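Local coordinates for sterol carrier protein 2 (Thermus thermophilus, PDB 2CX7) that probably binds and carries sterols or other lipids, as a bacterial member of the SCP-2 sterol transfer family, at residues E20-A25 / A116-E121; S32-V37 / A70-V75; F74-D79 / L102-G107. All coordinates share one frame; numbering follows the deposited sequence.

Contact 1 (E20-A25 / A116-E121)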
ATOM      1  N   GLU A  20       4.013  11.897 -11.546  1.00 22.33           N
ATOM      2  CA  GLU A  20       5.095  12.824 -11.239  1.00 23.11           C
ATOM      3  C   GLU A  20       5.063  13.235  -9.764  1.00 21.96           C
ATOM      4  O   GLU A  20       6.107  13.486  -9.169  1.00 19.14           O
ATOM      5  CB  GLU A  20       4.991  14.082 -12.104  1.00 24.18           C
ATOM      6  CG  GLU A  20       5.261  13.863 -13.571  1.00 33.12           C
ATOM      7  CD  GLU A  20       4.887  15.066 -14.411  1.00 42.93           C
ATOM      8  OE1 GLU A  20       3.671  15.318 -14.565  1.00 51.50           O
ATOM      9  OE2 GLU A  20       5.797  15.764 -14.911  1.00 42.62           O
ATOM     10  N   ALA A  21       3.863  13.310  -9.183  1.00 22.53           N
ATOM     11  CA  ALA A  21       3.708  13.703  -7.782  1.00 19.70           C
ATOM     12  C   ALA A  21       4.318  12.657  -6.857  1.00 19.43           C
ATOM     13  O   ALA A  21       5.035  12.986  -5.909  1.00 17.59           O
ATOM     14  CB  ALA A  21       2.226  13.904  -7.448  1.00 23.92           C
ATOM     15  N   TYR A  22       4.030  11.389  -7.129  1.00 17.71           N
ATOM     16  CA  TYR A  22       4.600  10.330  -6.311  1.00 17.16           C
ATOM     17  C   TYR A  22       6.113  10.274  -6.536  1.00 17.30           C
ATOM     18  O   TYR A  22       6.893  10.102  -5.594  1.00 15.46           O
ATOM     19  CB  TYR A  22       4.002   8.965  -6.665  1.00 13.60           C
ATOM     20  CG  TYR A  22       4.713   7.862  -5.926  1.00 14.81           C
ATOM     21  CD1 TYR A  22       4.590   7.737  -4.543  1.00 20.43           C
ATOM     22  CD2 TYR A  22       5.599   7.015  -6.588  1.00 12.77           C
ATOM     23  CE1 TYR A  22       5.344   6.801  -3.835  1.00 16.54           C
ATOM     24  CE2 TYR A  22       6.348   6.083  -5.899  1.00 16.41           C
ATOM     25  CZ  TYR A  22       6.219   5.979  -4.520  1.00 13.56           C
ATOM     26  OH  TYR A  22       6.984   5.060  -3.836  1.00 12.66           O
ATOM     27  N   ARG A  23       6.517  10.422  -7.792  1.00 17.68           N
ATOM     28  CA  ARG A  23       7.926  10.372  -8.165  1.00 17.54           C
ATOM     29  C   ARG A  23       8.734  11.397  -7.374  1.00 17.52           C
ATOM     30  O   ARG A  23       9.823  11.095  -6.895  1.00 21.04           O
ATOM     31  CB  ARG A  23       8.071  10.632  -9.668  1.00 15.80           C
ATOM     32  CG  ARG A  23       9.346  10.073 -10.293  1.00 18.04           C
ATOM     33  CD  ARG A  23       9.391  10.436 -11.759  1.00 20.14           C
ATOM     34  NE  ARG A  23       8.233   9.900 -12.467  1.00 21.46           N
ATOM     35  CZ  ARG A  23       7.662  10.489 -13.509  1.00 19.33           C
ATOM     36  NH1 ARG A  23       8.141  11.637 -13.958  1.00 19.33           N
ATOM     37  NH2 ARG A  23       6.618   9.925 -14.104  1.00 20.90           N
ATOM     38  N   LYS A  24       8.197  12.606  -7.239  1.00 18.54           N
ATOM     39  CA  LYS A  24       8.875  13.666  -6.495  1.00 22.01           C
ATOM     40  C   LYS A  24       8.883  13.363  -4.998  1.00 18.55           C
ATOM     41  O   LYS A  24       9.931  13.425  -4.353  1.00 22.13           O
ATOM     42  CB  LYS A  24       8.192  15.018  -6.736  1.00 24.93           C
ATOM     43  CG  LYS A  24       8.370  15.581  -8.132  1.00 33.56           C
ATOM     44  CD  LYS A  24       7.829  17.009  -8.224  1.00 41.25           C
ATOM     45  CE  LYS A  24       7.975  17.570  -9.631  1.00 39.29           C
ATOM     46  NZ  LYS A  24       7.177  16.796 -10.627  1.00 46.05           N
ATOM     47  N   ALA A  25       7.716  13.019  -4.456  1.00 17.04           N
ATOM     48  CA  ALA A  25       7.571  12.720  -3.030  1.00 18.27           C
ATOM     49  C   ALA A  25       8.441  11.584  -2.506  1.00 18.29           C
ATOM     50  O   ALA A  25       8.909  11.624  -1.362  1.00 19.46           O
ATOM     51  CB  ALA A  25       6.108  12.421  -2.713  1.00 21.70           C
ATOM     52  N   ALA A 116       5.869  10.973   4.834  1.00 18.13           N
ATOM     53  CA  ALA A 116       4.425  11.157   4.897  1.00 19.44           C
ATOM     54  C   ALA A 116       3.817  11.579   3.553  1.00 16.42           C
ATOM     55  O   ALA A 116       2.743  11.111   3.176  1.00 14.89           O
ATOM     56  CB  ALA A 116       4.085  12.188   5.986  1.00 15.39           C
ATOM     57  N   GLN A 117       4.499  12.452   2.817  1.00 16.71           N
ATOM     58  CA  GLN A 117       3.968  12.893   1.542  1.00 16.65           C
ATOM     59  C   GLN A 117       3.940  11.741   0.527  1.00 15.47           C
ATOM     60  O   GLN A 117       3.006  11.621  -0.265  1.00 14.06           O
ATOM     61  CB  GLN A 117       4.802  14.052   1.001  1.00 20.67           C
ATOM     62  CG  GLN A 117       4.185  14.731  -0.206  1.00 29.67           C
ATOM     63  CD  GLN A 117       5.034  15.880  -0.708  1.00 38.01           C
ATOM     64  OE1 GLN A 117       6.214  15.704  -1.018  1.00 37.69           O
ATOM     65  NE2 GLN A 117       4.438  17.068  -0.790  1.00 40.76           N
ATOM     66  N   ALA A 118       4.974  10.907   0.543  1.00 16.92           N
ATOM     67  CA  ALA A 118       5.028   9.772  -0.371  1.00 18.17           C
ATOM     68  C   ALA A 118       3.850   8.849  -0.049  1.00 19.57           C
ATOM     69  O   ALA A 118       3.210   8.303  -0.951  1.00 18.96           O
ATOM     70  CB  ALA A 118       6.360   9.012  -0.209  1.00 17.47           C
ATOM     71  N   ALA A 119       3.561   8.685   1.242  1.00 15.76           N
ATOM     72  CA  ALA A 119       2.454   7.834   1.670  1.00 17.48           C
ATOM     73  C   ALA A 119       1.131   8.415   1.166  1.00 12.71           C
ATOM     74  O   ALA A 119       0.272   7.692   0.651  1.00 13.91           O
ATOM     75  CB  ALA A 119       2.440   7.713   3.199  1.00 15.19           C
ATOM     76  N   GLN A 120       0.964   9.724   1.322  1.00 12.71           N
ATOM     77  CA  GLN A 120      -0.249  10.384   0.861  1.00 14.26           C
ATOM     78  C   GLN A 120      -0.401  10.173  -0.645  1.00 18.12           C
ATOM     79  O   GLN A 120      -1.500   9.903  -1.139  1.00 16.57           O
ATOM     80  CB  GLN A 120      -0.198  11.883   1.190  1.00 13.39           C
ATOM     81  CG  GLN A 120      -0.283  12.198   2.671  1.00 15.07           C
ATOM     82  CD  GLN A 120      -0.026  13.668   2.966  1.00 17.59           C
ATOM     83  OE1 GLN A 120       1.041  14.201   2.654  1.00 20.90           O
ATOM     84  NE2 GLN A 120      -1.005  14.329   3.569  1.00 19.28           N
ATOM     85  N   GLU A 121       0.706  10.276  -1.380  1.00 17.26           N
ATOM     86  CA  GLU A 121       0.651  10.084  -2.826  1.00 15.18           C
ATOM     87  C   GLU A 121       0.375   8.625  -3.210  1.00 17.43           C
ATOM     88  O   GLU A 121      -0.374   8.359  -4.153  1.00 15.32           O
ATOM     89  CB  GLU A 121       1.950  10.562  -3.492  1.00 14.09           C
ATOM     90  CG  GLU A 121       2.113  12.081  -3.575  1.00 19.04           C
ATOM     91  CD  GLU A 121       0.961  12.762  -4.306  1.00 27.36           C
ATOM     92  OE1 GLU A 121       0.327  12.115  -5.165  1.00 28.73           O
ATOM     93  OE2 GLU A 121       0.699  13.949  -4.028  1.00 24.73           O
TER
HETATM   94  O   HOH W   1       7.732  11.665   1.154  1.00 21.58           O

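Contact 2 (S32-V37 / A70-V75)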
ATOM      1  N   SER A  32      10.801  -2.150   0.205  1.00 17.99           N
ATOM      2  CA  SER A  32       9.562  -2.744  -0.292  1.00 17.04           C
ATOM      3  C   SER A  32       8.448  -2.432   0.702  1.00 15.38           C
ATOM      4  O   SER A  32       8.702  -2.220   1.888  1.00 16.74           O
ATOM      5  CB  SER A  32       9.724  -4.258  -0.467  1.00 17.55           C
ATOM      6  OG  SER A  32      10.216  -4.875   0.710  1.00 18.36           O
ATOM      7  N   LEU A  33       7.214  -2.387   0.213  1.00 14.78           N
ATOM      8  CA  LEU A  33       6.072  -2.089   1.067  1.00 12.91           C
ATOM      9  C   LEU A  33       4.948  -3.051   0.756  1.00 15.49           C
ATOM     10  O   LEU A  33       4.564  -3.210  -0.407  1.00 16.11           O
ATOM     11  CB  LEU A  33       5.580  -0.651   0.820  1.00 13.35           C
ATOM     12  CG  LEU A  33       4.240  -0.219   1.438  1.00 16.33           C
ATOM     13  CD1 LEU A  33       4.363  -0.149   2.955  1.00 17.47           C
ATOM     14  CD2 LEU A  33       3.845   1.165   0.888  1.00 15.35           C
ATOM     15  N   ALA A  34       4.419  -3.688   1.796  1.00 14.58           N
ATOM     16  CA  ALA A  34       3.317  -4.614   1.625  1.00 12.62           C
ATOM     17  C   ALA A  34       2.058  -4.030   2.234  1.00 16.79           C
ATOM     18  O   ALA A  34       2.065  -3.563   3.380  1.00 18.02           O
ATOM     19  CB  ALA A  34       3.635  -5.956   2.283  1.00 15.16           C
ATOM     20  N   LEU A  35       0.987  -4.040   1.445  1.00 14.00           N
ATOM     21  CA  LEU A  35      -0.318  -3.581   1.887  1.00 12.95           C
ATOM     22  C   LEU A  35      -1.064  -4.900   2.091  1.00 14.05           C
ATOM     23  O   LEU A  35      -1.466  -5.566   1.126  1.00 17.67           O
ATOM     24  CB  LEU A  35      -0.974  -2.729   0.804  1.00 15.88           C
ATOM     25  CG  LEU A  35      -0.118  -1.562   0.304  1.00 17.82           C
ATOM     26  CD1 LEU A  35      -0.926  -0.748  -0.693  1.00 19.99           C
ATOM     27  CD2 LEU A  35       0.346  -0.698   1.489  1.00 14.80           C
ATOM     28  N   ALA A  36      -1.226  -5.280   3.352  1.00 11.77           N
ATOM     29  CA  ALA A  36      -1.835  -6.556   3.697  1.00 11.57           C
ATOM     30  C   ALA A  36      -3.266  -6.512   4.226  1.00 12.50           C
ATOM     31  O   ALA A  36      -3.613  -5.665   5.055  1.00 13.14           O
ATOM     32  CB  ALA A  36      -0.942  -7.272   4.704  1.00 16.52           C
ATOM     33  N   VAL A  37      -4.072  -7.448   3.727  1.00 14.09           N
ATOM     34  CA  VAL A  37      -5.469  -7.619   4.119  1.00 12.68           C
ATOM     35  C   VAL A  37      -5.520  -8.840   5.030  1.00 12.57           C
ATOM     36  O   VAL A  37      -5.034  -9.910   4.656  1.00 13.76           O
ATOM     37  CB  VAL A  37      -6.382  -7.891   2.885  1.00 16.52           C
ATOM     38  CG1 VAL A  37      -7.824  -8.141   3.341  1.00 12.64           C
ATOM     39  CG2 VAL A  37      -6.337  -6.714   1.924  1.00 17.16           C
ATOM     40  N   ALA A  70       2.929 -11.857   3.352  1.00 34.05           N
ATOM     41  CA  ALA A  70       3.870 -11.294   2.390  1.00 36.15           C
ATOM     42  C   ALA A  70       5.075 -10.675   3.097  1.00 33.62           C
ATOM     43  O   ALA A  70       4.953 -10.127   4.196  1.00 35.44           O
ATOM     44  CB  ALA A  70       3.173 -10.246   1.531  1.00 35.17           C
ATOM     45  N   GLU A  71       6.239 -10.768   2.458  1.00 31.33           N
ATOM     46  CA  GLU A  71       7.471 -10.222   3.019  1.00 31.73           C
ATOM     47  C   GLU A  71       7.822  -8.866   2.410  1.00 28.85           C
ATOM     48  O   GLU A  71       7.718  -8.672   1.197  1.00 29.11           O
ATOM     49  CB  GLU A  71       8.644 -11.186   2.789  1.00 36.14           C
ATOM     50  CG  GLU A  71       8.463 -12.571   3.402  1.00 44.25           C
ATOM     51  CD  GLU A  71       7.354 -13.369   2.732  1.00 49.75           C
ATOM     52  OE1 GLU A  71       7.428 -13.569   1.499  1.00 54.02           O
ATOM     53  OE2 GLU A  71       6.411 -13.795   3.435  1.00 52.18           O
ATOM     54  N   ALA A  72       8.239  -7.934   3.261  1.00 27.83           N
ATOM     55  CA  ALA A  72       8.621  -6.601   2.811  1.00 26.13           C
ATOM     56  C   ALA A  72       9.342  -5.849   3.923  1.00 26.12           C
ATOM     57  O   ALA A  72       9.312  -6.263   5.082  1.00 25.69           O
ATOM     58  CB  ALA A  72       7.380  -5.822   2.377  1.00 19.90           C
ATOM     59  N   ASP A  73       9.994  -4.747   3.564  1.00 25.72           N
ATOM     60  CA  ASP A  73      10.692  -3.926   4.540  1.00 22.54           C
ATOM     61  C   ASP A  73       9.671  -3.247   5.451  1.00 20.59           C
ATOM     62  O   ASP A  73       9.914  -3.041   6.635  1.00 23.32           O
ATOM     63  CB  ASP A  73      11.548  -2.876   3.835  1.00 24.83           C
ATOM     64  CG  ASP A  73      12.713  -3.489   3.097  1.00 23.35           C
ATOM     65  OD1 ASP A  73      13.472  -4.260   3.725  1.00 27.09           O
ATOM     66  OD2 ASP A  73      12.871  -3.200   1.896  1.00 24.42           O
ATOM     67  N   PHE A  74       8.529  -2.884   4.878  1.00 19.05           N
ATOM     68  CA  PHE A  74       7.461  -2.272   5.647  1.00 14.74           C
ATOM     69  C   PHE A  74       6.187  -3.040   5.352  1.00 11.59           C
ATOM     70  O   PHE A  74       5.909  -3.372   4.202  1.00 15.58           O
ATOM     71  CB  PHE A  74       7.277  -0.801   5.268  1.00 12.86           C
ATOM     72  CG  PHE A  74       8.443   0.070   5.641  1.00 17.09           C
ATOM     73  CD1 PHE A  74       9.551   0.166   4.806  1.00 19.41           C
ATOM     74  CD2 PHE A  74       8.435   0.784   6.838  1.00 20.64           C
ATOM     75  CE1 PHE A  74      10.641   0.966   5.157  1.00 21.70           C
ATOM     76  CE2 PHE A  74       9.514   1.584   7.203  1.00 20.01           C
ATOM     77  CZ  PHE A  74      10.620   1.676   6.359  1.00 23.31           C
ATOM     78  N   VAL A  75       5.425  -3.333   6.396  1.00 12.14           N
ATOM     79  CA  VAL A  75       4.175  -4.053   6.241  1.00 15.47           C
ATOM     80  C   VAL A  75       3.074  -3.314   6.984  1.00 14.74           C
ATOM     81  O   VAL A  75       3.189  -3.051   8.185  1.00 13.94           O
ATOM     82  CB  VAL A  75       4.277  -5.490   6.786  1.00 18.03           C
ATOM     83  CG1 VAL A  75       2.931  -6.189   6.674  1.00 17.84           C
ATOM     84  CG2 VAL A  75       5.328  -6.255   6.003  1.00 16.74           C
TER

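Contact 3 (F74-D79 / L102-G107)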
ATOM      1  N   PHE A  74       8.529  -2.884   4.878  1.00 19.05           N
ATOM      2  CA  PHE A  74       7.461  -2.272   5.647  1.00 14.74           C
ATOM      3  C   PHE A  74       6.187  -3.040   5.352  1.00 11.59           C
ATOM      4  O   PHE A  74       5.909  -3.372   4.202  1.00 15.58           O
ATOM      5  CB  PHE A  74       7.277  -0.801   5.268  1.00 12.86           C
ATOM      6  CG  PHE A  74       8.443   0.070   5.641  1.00 17.09           C
ATOM      7  CD1 PHE A  74       9.551   0.166   4.806  1.00 19.41           C
ATOM      8  CD2 PHE A  74       8.435   0.784   6.838  1.00 20.64           C
ATOM      9  CE1 PHE A  74      10.641   0.966   5.157  1.00 21.70           C
ATOM     10  CE2 PHE A  74       9.514   1.584   7.203  1.00 20.01           C
ATOM     11  CZ  PHE A  74      10.620   1.676   6.359  1.00 23.31           C
ATOM     12  N   VAL A  75       5.425  -3.333   6.396  1.00 12.14           N
ATOM     13  CA  VAL A  75       4.175  -4.053   6.241  1.00 15.47           C
ATOM     14  C   VAL A  75       3.074  -3.314   6.984  1.00 14.74           C
ATOM     15  O   VAL A  75       3.189  -3.051   8.185  1.00 13.94           O
ATOM     16  CB  VAL A  75       4.277  -5.490   6.786  1.00 18.03           C
ATOM     17  CG1 VAL A  75       2.931  -6.189   6.674  1.00 17.84           C
ATOM     18  CG2 VAL A  75       5.328  -6.255   6.003  1.00 16.74           C
ATOM     19  N   ILE A  76       2.034  -2.940   6.245  1.00 14.63           N
ATOM     20  CA  ILE A  76       0.881  -2.251   6.819  1.00 12.49           C
ATOM     21  C   ILE A  76      -0.308  -3.178   6.607  1.00 12.54           C
ATOM     22  O   ILE A  76      -0.698  -3.472   5.474  1.00 16.08           O
ATOM     23  CB  ILE A  76       0.585  -0.918   6.129  1.00 14.13           C
ATOM     24  CG1 ILE A  76       1.803   0.005   6.220  1.00 15.25           C
ATOM     25  CG2 ILE A  76      -0.628  -0.261   6.802  1.00 18.35           C
ATOM     26  CD1 ILE A  76       1.610   1.350   5.529  1.00 17.44           C
ATOM     27  N   GLU A  77      -0.885  -3.622   7.713  1.00 12.08           N
ATOM     28  CA  GLU A  77      -1.996  -4.567   7.696  1.00 13.37           C
ATOM     29  C   GLU A  77      -3.311  -3.939   8.148  1.00 13.07           C
ATOM     30  O   GLU A  77      -3.319  -3.027   8.984  1.00 13.77           O
ATOM     31  CB  GLU A  77      -1.625  -5.742   8.607  1.00 21.29           C
ATOM     32  CG  GLU A  77      -2.736  -6.703   8.939  1.00 25.51           C
ATOM     33  CD  GLU A  77      -2.322  -7.652  10.058  1.00 32.61           C
ATOM     34  OE1 GLU A  77      -1.422  -8.486   9.822  1.00 28.74           O
ATOM     35  OE2 GLU A  77      -2.882  -7.547  11.175  1.00 32.77           O
ATOM     36  N   ALA A  78      -4.420  -4.454   7.624  1.00 10.09           N
ATOM     37  CA  ALA A  78      -5.730  -3.927   7.980  1.00 10.20           C
ATOM     38  C   ALA A  78      -6.839  -4.851   7.507  1.00 13.17           C
ATOM     39  O   ALA A  78      -6.607  -5.762   6.698  1.00 13.93           O
ATOM     40  CB  ALA A  78      -5.914  -2.538   7.360  1.00 10.02           C
ATOM     41  N   ASP A  79      -8.040  -4.625   8.035  1.00 14.32           N
ATOM     42  CA  ASP A  79      -9.213  -5.391   7.625  1.00 16.34           C
ATOM     43  C   ASP A  79      -9.540  -4.907   6.214  1.00 16.47           C
ATOM     44  O   ASP A  79      -9.302  -3.742   5.886  1.00 14.84           O
ATOM     45  CB  ASP A  79     -10.409  -5.075   8.523  1.00 19.54           C
ATOM     46  CG  ASP A  79     -10.419  -5.877   9.807  1.00 23.08           C
ATOM     47  OD1 ASP A  79      -9.346  -6.344  10.229  1.00 19.36           O
ATOM     48  OD2 ASP A  79     -11.515  -6.024  10.402  1.00 27.47           O
ATOM     49  N   LEU A 102      -4.898   1.253  10.316  1.00 13.59           N
ATOM     50  CA  LEU A 102      -3.938   0.679   9.389  1.00 11.23           C
ATOM     51  C   LEU A 102      -2.849   0.383  10.414  1.00 15.42           C
ATOM     52  O   LEU A 102      -2.365   1.293  11.083  1.00 15.02           O
ATOM     53  CB  LEU A 102      -3.424   1.698   8.364  1.00 13.94           C
ATOM     54  CG  LEU A 102      -4.389   2.180   7.271  1.00 12.73           C
ATOM     55  CD1 LEU A 102      -3.644   3.148   6.365  1.00 13.59           C
ATOM     56  CD2 LEU A 102      -4.922   0.997   6.458  1.00 12.87           C
ATOM     57  N   GLU A 103      -2.489  -0.884  10.550  1.00 12.65           N
ATOM     58  CA  GLU A 103      -1.502  -1.282  11.541  1.00 12.97           C
ATOM     59  C   GLU A 103      -0.122  -1.533  10.950  1.00 12.90           C
ATOM     60  O   GLU A 103       0.047  -2.353  10.047  1.00 14.96           O
ATOM     61  CB  GLU A 103      -2.011  -2.529  12.289  1.00 17.64           C
ATOM     62  CG  GLU A 103      -0.994  -3.161  13.235  1.00 15.90           C
ATOM     63  CD  GLU A 103      -1.596  -4.242  14.129  1.00 25.18           C
ATOM     64  OE1 GLU A 103      -2.494  -4.972  13.662  1.00 27.95           O
ATOM     65  OE2 GLU A 103      -1.157  -4.372  15.298  1.00 25.54           O
ATOM     66  N   LEU A 104       0.864  -0.807  11.453  1.00 14.26           N
ATOM     67  CA  LEU A 104       2.226  -0.990  10.971  1.00 14.80           C
ATOM     68  C   LEU A 104       2.792  -2.233  11.655  1.00 16.83           C
ATOM     69  O   LEU A 104       3.187  -2.197  12.824  1.00 20.56           O
ATOM     70  CB  LEU A 104       3.075   0.239  11.293  1.00 17.73           C
ATOM     71  CG  LEU A 104       4.484   0.231  10.691  1.00 15.17           C
ATOM     72  CD1 LEU A 104       4.393   0.294   9.162  1.00 16.56           C
ATOM     73  CD2 LEU A 104       5.274   1.420  11.226  1.00 18.43           C
ATOM     74  N   LYS A 105       2.812  -3.338  10.920  1.00 16.80           N
ATOM     75  CA  LYS A 105       3.296  -4.614  11.440  1.00 19.36           C
ATOM     76  C   LYS A 105       4.811  -4.786  11.381  1.00 20.87           C
ATOM     77  O   LYS A 105       5.395  -5.525  12.182  1.00 20.07           O
ATOM     78  CB  LYS A 105       2.631  -5.758  10.682  1.00 22.54           C
ATOM     79  CG  LYS A 105       1.147  -5.915  10.969  1.00 31.11           C
ATOM     80  CD  LYS A 105       0.910  -6.362  12.402  1.00 38.19           C
ATOM     81  CE  LYS A 105      -0.517  -6.845  12.590  1.00 39.80           C
ATOM     82  NZ  LYS A 105      -0.811  -7.303  13.981  1.00 45.10           N
ATOM     83  N   LYS A 106       5.444  -4.123  10.422  1.00 20.99           N
ATOM     84  CA  LYS A 106       6.897  -4.197  10.275  1.00 20.34           C
ATOM     85  C   LYS A 106       7.390  -2.834   9.830  1.00 16.91           C
ATOM     86  O   LYS A 106       6.823  -2.223   8.919  1.00 16.85           O
ATOM     87  CB  LYS A 106       7.285  -5.265   9.250  1.00 21.79           C
ATOM     88  CG  LYS A 106       8.786  -5.474   9.110  1.00 22.72           C
ATOM     89  CD  LYS A 106       9.069  -6.640   8.180  1.00 26.05           C
ATOM     90  CE  LYS A 106      10.552  -6.802   7.891  1.00 26.25           C
ATOM     91  NZ  LYS A 106      10.763  -7.854   6.853  1.00 22.90           N
ATOM     92  N   GLY A 107       8.444  -2.360  10.478  1.00 17.72           N
ATOM     93  CA  GLY A 107       8.977  -1.048  10.175  1.00 18.83           C
ATOM     94  C   GLY A 107       8.613  -0.144  11.340  1.00 19.09           C
ATOM     95  O   GLY A 107       7.775  -0.503  12.173  1.00 22.35           O
TER
HETATM   96  O   HOH W   2      -3.318  -8.949  14.148  1.00 42.42           O

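Contact 1 (E20-A25 / A116-E121)
Ala25 and Ala118 meet where helix 20-25 lies against helix 116-127, and van der Waals contact supplies most of the interface. The methyl of Ala25 points at the opposing helix and sits over its backbone, with CB 3.7 Å from Ala118 CA; the two methyls are somewhat farther apart. Gln117 flanks the same methyl with its extended side chain, its CG and OE1 lying alongside Ala25 CB. Tyr22 adds the edge of its ring: CD1 comes within 4.0 Å of Glu121 CB, while Ala118 O lies in the ring plane, 3.9 Å from Tyr22 CE1. With CG anti to the backbone N (chi1 173°), the Tyr22 ring is set with CD1 and CE1 beside these two groups, and it slides past the Glu121 side chain running the other way.

The two short segments approach to 8.6 Å between axes, with the small side chains of Ala25 and Ala118 at the closest backbone pairing, which is consistent with so near an approach. They run nearly antiparallel, at 158°, and form part of the helical layer of this SCP-2 fold, joining a short helix near the N-terminus to the long C-terminal one.

The polar groups make no direct hydrogen bond across the interface. Glu121 bends at chi2 (-57°), which folds its carboxylate back over the methyl of Ala21, and Ala21 CB is 3.5 Å from Glu121 OE1. One water bridges the backbones instead: it donates to Ala25 O at 2.8 Å and accepts from Ala118 N at 2.9 Å, linking the C-terminal end of the first segment to the second helix. Beyond the pair, Ser19 OG is hydrogen-bonded to Tyr22 N, and Arg23 NH2 reaches Asn17 O.

Contact 2 (S32-V37 / A70-V75)
Ser32 and Asp73 hold the start of this contact with reciprocal bonds. Asp73 OD2 accepts the backbone N-H of Ser32 at 2.9 Å, using its anti side, with the donor near the carboxylate plane, and Ser32 OG in turn accepts from Asp73 N at 2.9 Å. With chi1 at 52°, the Ser32 hydroxyl stands between its own N and carbonyl carbon, placed to meet the incoming backbone; a long, weak bond from OG to Asp73 OD2 adds to the exchange. Asp73 itself is exposed, so this clasp lies toward solvent.

The tightly packed part begins two residues on, at Ala34. This residue is buried, and its methyl meets that of Ala72 with CB atoms 3.7 Å apart; Ala70 CB and Val75 CG2 close in on it more loosely. Here two neighbouring strands run parallel: Phe74 N donates to Ser32 O at 3.1 Å, and Ala34 N to Phe74 O at 2.8 Å in a nearly straight bond (164°). This pairing of strands 32-37 and 74-78 is the one parallel step in an otherwise antiparallel five-stranded sheet, the central element of the SCP-2 fold.

Across the sheet from Ala34, Leu33 and Phe74 share the other face. Leu33 CD1 rests 3.8 Å from Phe74 CB, the two side chains crossing at about a right angle, and the phenyl swings away from Leu33 because its CG lies beside the backbone N (chi1 -66°). Its edge is turned to Ser32 O, while the ring of Trp29 also meets it. Farther along strand 32-37 the packing thins, and Ala36 CB and Val75 CG1 are 4.5 Å apart.

Contact 3 (F74-D79 / L102-G107)
The Phe74 ring meets Gly107 obliquely, CD2 lying 3.8 Å from Gly107 CA, with Lys106 O close by at a similar slant. Gly107, at a phi of 108°, brings its bare CA against this ring. The other flat groups are the carboxylates of Glu77 and Glu103. Both chains extend to the same side of the sheet as Lys105, which bends at chi2 and forms a salt bridge from NZ to Glu103 OE1 at 2.9 Å; a longer one, from NZ to Glu77 OE2 at 3.5 Å, is doubtful. Arg38 also pairs with both carboxylates, which probably eases their closeness.

The backbones pair antiparallel: Glu77 and Glu103 exchange two bonds, Glu77 N to Glu103 O and Glu103 N to Glu77 O, each 2.8 Å. The register then slips by one in a classic beta bulge, where Lys105 and Lys106 both face Val75. Val75 O takes Lys105 N at 2.8 Å and, weakly, Lys106 N, and Val75 N donates to Lys106 O.

Apolar groups fill the other face. Ile76 spreads its branches, CG2 to Leu102 CB at 3.8 Å and CG1 to Leu104 CD1 at 3.9 Å, while Ala78 CB touches Leu102 CD2. Helices 80-86 and 93-99 cover this side through Trp83 and Leu97, and strand 32-37 flanks strand 74-78, leaving 103-106 outermost.

Overall arrangement
Contacts 2 and 3 are neighbours in the five-stranded sheet, their centres about 7 Å apart. They share strand 74-78, which pairs in parallel with 32-37 and antiparallel with the outermost strand 103-106; Phe74 and Val75 belong to both. Contact 1 lies apart in the helical part, its centre about 18 Å from that of contact 2 and 19 Å from that of contact 3. Along the chain it encloses the others: helix 20-25 precedes strand 32-37, and helix 116-127 follows strand 103-106. Contact 1 thus brings an early and a late helix together, while contacts 2 and 3 build the sheet of this presumed lipid carrier.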